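Local coordinates for protein beta 1-3 glucanase (Clostridium beijerinckii NCIMB 8052, PDB 5H4E) that probably hydrolyses beta-1,3-glucans as a family GH64 glycoside hydrolase, at residues Y21-P35 with K91-P104. Sequence-based numbering, arbitrary orientation.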
# COMPACT_ATOMS: atom_id res chain seq x y z
N TYR A 21 -8.94 -15.24 17.17
CA TYR A 21 -7.63 -15.88 17.13
C TYR A 21 -6.84 -15.62 18.41
O TYR A 21 -6.91 -14.52 18.97
CB TYR A 21 -6.81 -15.40 15.92
CG TYR A 21 -7.46 -15.64 14.57
CD1 TYR A 21 -7.36 -16.87 13.92
CD2 TYR A 21 -8.17 -14.62 13.94
CE1 TYR A 21 -7.95 -17.08 12.69
CE2 TYR A 21 -8.77 -14.82 12.71
CZ TYR A 21 -8.65 -16.05 12.09
OH TYR A 21 -9.25 -16.24 10.86
N SER A 22 -6.10 -16.63 18.87
CA SER A 22 -5.19 -16.47 20.01
C SER A 22 -3.83 -16.02 19.49
O SER A 22 -3.60 -16.05 18.29
CB SER A 22 -5.05 -17.78 20.79
OG SER A 22 -4.46 -18.78 19.98
N ASN A 23 -2.94 -15.59 20.38
CA ASN A 23 -1.60 -15.20 19.95
C ASN A 23 -0.82 -16.37 19.35
O ASN A 23 0.11 -16.19 18.55
CB ASN A 23 -0.82 -14.59 21.11
CG ASN A 23 -1.29 -13.19 21.44
OD1 ASN A 23 -2.21 -12.67 20.82
ND2 ASN A 23 -0.65 -12.56 22.42
N ASP A 24 -1.21 -17.58 19.72
CA ASP A 24 -0.65 -18.79 19.14
C ASP A 24 -1.14 -19.00 17.69
O ASP A 24 -0.65 -19.89 16.99
CB ASP A 24 -1.01 -20.01 20.00
CG ASP A 24 -0.09 -21.18 19.78
OD1 ASP A 24 1.15 -21.01 19.92
OD2 ASP A 24 -0.60 -22.27 19.45
N GLN A 25 -2.09 -18.18 17.26
CA GLN A 25 -2.66 -18.30 15.91
C GLN A 25 -2.35 -17.07 15.04
O GLN A 25 -2.90 -16.91 13.95
CB GLN A 25 -4.16 -18.51 16.00
CG GLN A 25 -4.53 -19.79 16.73
CD GLN A 25 -6.01 -19.90 17.03
OE1 GLN A 25 -6.68 -18.91 17.30
NE2 GLN A 25 -6.53 -21.13 16.99
N ILE A 26 -1.47 -16.21 15.54
CA ILE A 26 -1.06 -15.02 14.81
C ILE A 26 0.42 -15.14 14.46
O ILE A 26 1.23 -15.43 15.33
CB ILE A 26 -1.32 -13.75 15.63
CG1 ILE A 26 -2.82 -13.61 15.91
CG2 ILE A 26 -0.79 -12.51 14.89
CD1 ILE A 26 -3.15 -12.47 16.87
N TYR A 27 0.76 -14.95 13.19
CA TYR A 27 2.14 -15.10 12.73
C TYR A 27 2.68 -13.81 12.14
O TYR A 27 2.00 -13.18 11.35
CB TYR A 27 2.23 -16.19 11.68
CG TYR A 27 1.78 -17.55 12.16
CD1 TYR A 27 2.71 -18.55 12.44
CD2 TYR A 27 0.42 -17.85 12.30
CE1 TYR A 27 2.31 -19.80 12.87
CE2 TYR A 27 0.01 -19.12 12.73
CZ TYR A 27 0.97 -20.09 13.01
OH TYR A 27 0.60 -21.35 13.43
N TRP A 28 3.90 -13.42 12.50
CA TRP A 28 4.51 -12.27 11.85
C TRP A 28 5.89 -12.57 11.26
O TRP A 28 6.61 -13.45 11.75
CB TRP A 28 4.62 -11.10 12.83
CG TRP A 28 5.55 -11.35 13.96
CD1 TRP A 28 5.23 -11.86 15.19
CD2 TRP A 28 6.95 -11.08 13.99
NE1 TRP A 28 6.35 -11.93 15.98
CE2 TRP A 28 7.42 -11.46 15.27
CE3 TRP A 28 7.86 -10.56 13.07
CZ2 TRP A 28 8.75 -11.35 15.63
CZ3 TRP A 28 9.18 -10.44 13.44
CH2 TRP A 28 9.61 -10.83 14.71
N ALA A 29 6.21 -11.85 10.20
CA ALA A 29 7.54 -11.86 9.58
C ALA A 29 7.82 -10.47 9.04
O ALA A 29 6.91 -9.80 8.55
CB ALA A 29 7.61 -12.90 8.46
N ILE A 30 9.06 -10.00 9.15
CA ILE A 30 9.44 -8.73 8.52
C ILE A 30 10.47 -8.99 7.43
O ILE A 30 11.52 -9.57 7.69
CB ILE A 30 10.03 -7.73 9.52
CG1 ILE A 30 9.01 -7.42 10.63
CG2 ILE A 30 10.43 -6.44 8.81
CD1 ILE A 30 9.58 -6.56 11.75
N VAL A 31 10.17 -8.54 6.22
CA VAL A 31 11.08 -8.67 5.10
C VAL A 31 11.36 -7.29 4.52
O VAL A 31 10.49 -6.42 4.54
CB VAL A 31 10.51 -9.61 4.03
CG1 VAL A 31 10.38 -11.01 4.60
CG2 VAL A 31 9.16 -9.11 3.54
N GLY A 32 12.57 -7.08 4.03
CA GLY A 32 12.94 -5.76 3.56
C GLY A 32 14.33 -5.77 2.98
O GLY A 32 14.83 -6.82 2.58
N LYS A 33 14.96 -4.60 2.91
CA LYS A 33 16.32 -4.52 2.39
C LYS A 33 17.28 -3.89 3.40
O LYS A 33 16.93 -2.93 4.08
CB LYS A 33 16.35 -3.73 1.09
CG LYS A 33 15.89 -4.57 -0.10
CD LYS A 33 15.17 -3.73 -1.13
CE LYS A 33 16.11 -2.91 -1.98
NZ LYS A 33 15.34 -2.17 -3.02
N ASP A 34 18.48 -4.46 3.48
CA ASP A 34 19.57 -3.86 4.23
C ASP A 34 19.89 -2.52 3.60
O ASP A 34 20.11 -2.43 2.40
CB ASP A 34 20.80 -4.77 4.23
CG ASP A 34 21.85 -4.31 5.21
OD1 ASP A 34 22.47 -3.26 4.97
OD2 ASP A 34 22.06 -5.01 6.23
N PRO A 35 19.91 -1.46 4.42
CA PRO A 35 20.17 -0.11 3.93
C PRO A 35 21.52 0.04 3.22
O PRO A 35 21.64 0.85 2.32
CB PRO A 35 20.13 0.74 5.20
CG PRO A 35 19.25 -0.03 6.13
CD PRO A 35 19.59 -1.47 5.86
N LYS A 91 17.72 0.34 11.38
CA LYS A 91 17.50 1.05 10.12
C LYS A 91 17.23 0.01 9.03
O LYS A 91 17.87 -1.04 9.01
CB LYS A 91 18.71 1.91 9.76
CG LYS A 91 19.04 3.02 10.74
CD LYS A 91 18.05 4.15 10.65
CE LYS A 91 18.48 5.34 11.53
NZ LYS A 91 19.83 5.85 11.15
N ILE A 92 16.27 0.30 8.15
CA ILE A 92 15.84 -0.68 7.16
C ILE A 92 15.01 0.02 6.09
O ILE A 92 14.34 1.02 6.37
CB ILE A 92 15.02 -1.84 7.82
CG1 ILE A 92 14.80 -3.00 6.85
CG2 ILE A 92 13.69 -1.32 8.38
CD1 ILE A 92 14.18 -4.24 7.52
N ILE A 93 15.05 -0.49 4.86
CA ILE A 93 14.28 0.12 3.79
C ILE A 93 13.37 -0.88 3.07
O ILE A 93 13.60 -2.10 3.13
CB ILE A 93 15.20 0.79 2.76
CG1 ILE A 93 16.17 -0.23 2.16
CG2 ILE A 93 15.99 1.91 3.41
CD1 ILE A 93 17.19 0.42 1.25
N GLY A 94 12.33 -0.35 2.42
CA GLY A 94 11.39 -1.15 1.65
C GLY A 94 10.86 -2.35 2.41
O GLY A 94 10.74 -3.44 1.85
N ALA A 95 10.55 -2.17 3.69
CA ALA A 95 10.21 -3.30 4.54
C ALA A 95 8.71 -3.54 4.62
O ALA A 95 7.91 -2.59 4.51
CB ALA A 95 10.78 -3.10 5.96
N ARG A 96 8.33 -4.81 4.78
CA ARG A 96 6.95 -5.19 5.04
C ARG A 96 6.88 -6.13 6.24
O ARG A 96 7.63 -7.11 6.32
CB ARG A 96 6.33 -5.89 3.83
CG ARG A 96 6.21 -5.02 2.61
CD ARG A 96 5.63 -5.83 1.49
NE ARG A 96 5.27 -4.99 0.36
CZ ARG A 96 4.55 -5.40 -0.67
NH1 ARG A 96 4.08 -6.64 -0.71
NH2 ARG A 96 4.27 -4.55 -1.65
N MET A 97 5.99 -5.82 7.18
CA MET A 97 5.70 -6.76 8.26
C MET A 97 4.41 -7.48 7.95
O MET A 97 3.33 -6.92 8.13
CB MET A 97 5.59 -6.04 9.61
CG MET A 97 5.32 -6.98 10.79
SD MET A 97 5.49 -6.08 12.34
CE MET A 97 5.48 -7.40 13.55
N TYR A 98 4.50 -8.71 7.46
CA TYR A 98 3.31 -9.51 7.18
C TYR A 98 2.79 -10.11 8.48
O TYR A 98 3.55 -10.67 9.25
CB TYR A 98 3.62 -10.67 6.20
CG TYR A 98 3.93 -10.25 4.79
CD1 TYR A 98 2.92 -10.06 3.86
CD2 TYR A 98 5.25 -10.08 4.37
CE1 TYR A 98 3.20 -9.70 2.56
CE2 TYR A 98 5.54 -9.71 3.07
CZ TYR A 98 4.51 -9.52 2.17
OH TYR A 98 4.78 -9.16 0.87
N ILE A 99 1.49 -9.99 8.71
CA ILE A 99 0.86 -10.55 9.89
C ILE A 99 -0.33 -11.38 9.43
O ILE A 99 -1.28 -10.84 8.86
CB ILE A 99 0.42 -9.46 10.89
CG1 ILE A 99 1.64 -8.64 11.33
CG2 ILE A 99 -0.27 -10.10 12.12
CD1 ILE A 99 1.30 -7.41 12.13
N SER A 100 -0.27 -12.70 9.64
CA SER A 100 -1.33 -13.58 9.16
C SER A 100 -2.01 -14.30 10.32
O SER A 100 -1.45 -14.42 11.41
CB SER A 100 -0.79 -14.61 8.16
OG SER A 100 0.23 -15.41 8.73
N TYR A 101 -3.24 -14.73 10.08
CA TYR A 101 -4.04 -15.42 11.08
C TYR A 101 -4.15 -16.90 10.71
O TYR A 101 -4.28 -17.24 9.53
CB TYR A 101 -5.44 -14.80 11.14
CG TYR A 101 -5.56 -13.39 11.69
CD1 TYR A 101 -4.55 -12.81 12.47
CD2 TYR A 101 -6.72 -12.65 11.48
CE1 TYR A 101 -4.70 -11.52 12.98
CE2 TYR A 101 -6.88 -11.38 11.98
CZ TYR A 101 -5.87 -10.82 12.74
OH TYR A 101 -6.07 -9.55 13.23
N GLY A 102 -4.10 -17.78 11.71
CA GLY A 102 -4.37 -19.20 11.48
C GLY A 102 -3.17 -20.00 11.01
O GLY A 102 -2.91 -21.10 11.49
N LYS A 103 -2.44 -19.46 10.04
CA LYS A 103 -1.24 -20.10 9.54
C LYS A 103 -0.32 -19.04 8.96
O LYS A 103 -0.78 -17.94 8.63
CB LYS A 103 -1.56 -21.17 8.48
CG LYS A 103 -2.44 -20.66 7.36
CD LYS A 103 -2.18 -21.41 6.05
CE LYS A 103 -2.69 -22.83 6.07
NZ LYS A 103 -2.37 -23.56 4.80
N PRO A 104 0.98 -19.34 8.86
CA PRO A 104 1.88 -18.36 8.25
C PRO A 104 1.69 -18.30 6.75
O PRO A 104 1.11 -19.21 6.15
CB PRO A 104 3.27 -18.90 8.61
CG PRO A 104 3.06 -20.36 8.71
CD PRO A 104 1.71 -20.52 9.35
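The phenol ring of Tyr-27 lies against Pro-104, whose CD sits over the ring centre at 3.7 Å from the centroid, a CH-pi contact. The same ring meets the backbone of Lys-103, where Tyr-27 CE2 comes within 3.6 Å of Lys-103 CA. Ser-100 OG donates to Lys-103 O at 2.7 Å, tying the strand to the chain that follows it, and touches Tyr-27 CB. At the same end of the pairing, Tyr-21 presents a ring face to Tyr-101, whose CB stands 3.5 Å above the plane, and the two ring planes meet at 34°. Tyr-101 OH reaches on to Gly-374 O, and its ring stacks on Tyr-160.

Strands 26-33 and 95-101 run antiparallel at 168° within an antiparallel beta-sheet, extended by strand 136-144 beside 95-101. Paired backbone bonds link Tyr-27 with Ser-100, Ala-29 with Tyr-98 and Val-31 with Arg-96; a beta bulge then shifts the register by one, so that Lys-33 pairs with Ile-93.

Ile-26, Trp-28, Ile-30, Met-97 and Ile-99 share one face. Extended from a CG anti to the backbone N (chi1 -178°), Met-97 passes Ile-30, with Met-97 CG 3.7 Å from Ile-30 CG1, and brings CE to Trp-28 CB. Strands 9-16 and 366-374 of a second, mixed sheet pack on this face through Leu-11 and Ile-371, so the contact lies where two sheets meet. On the other face, Val-31 CG2 abuts the Tyr-98 ring edge, 3.7 Å from Tyr-98 CE2, and Arg-96 NH1 donates in its guanidinium plane to Tyr-98 OH.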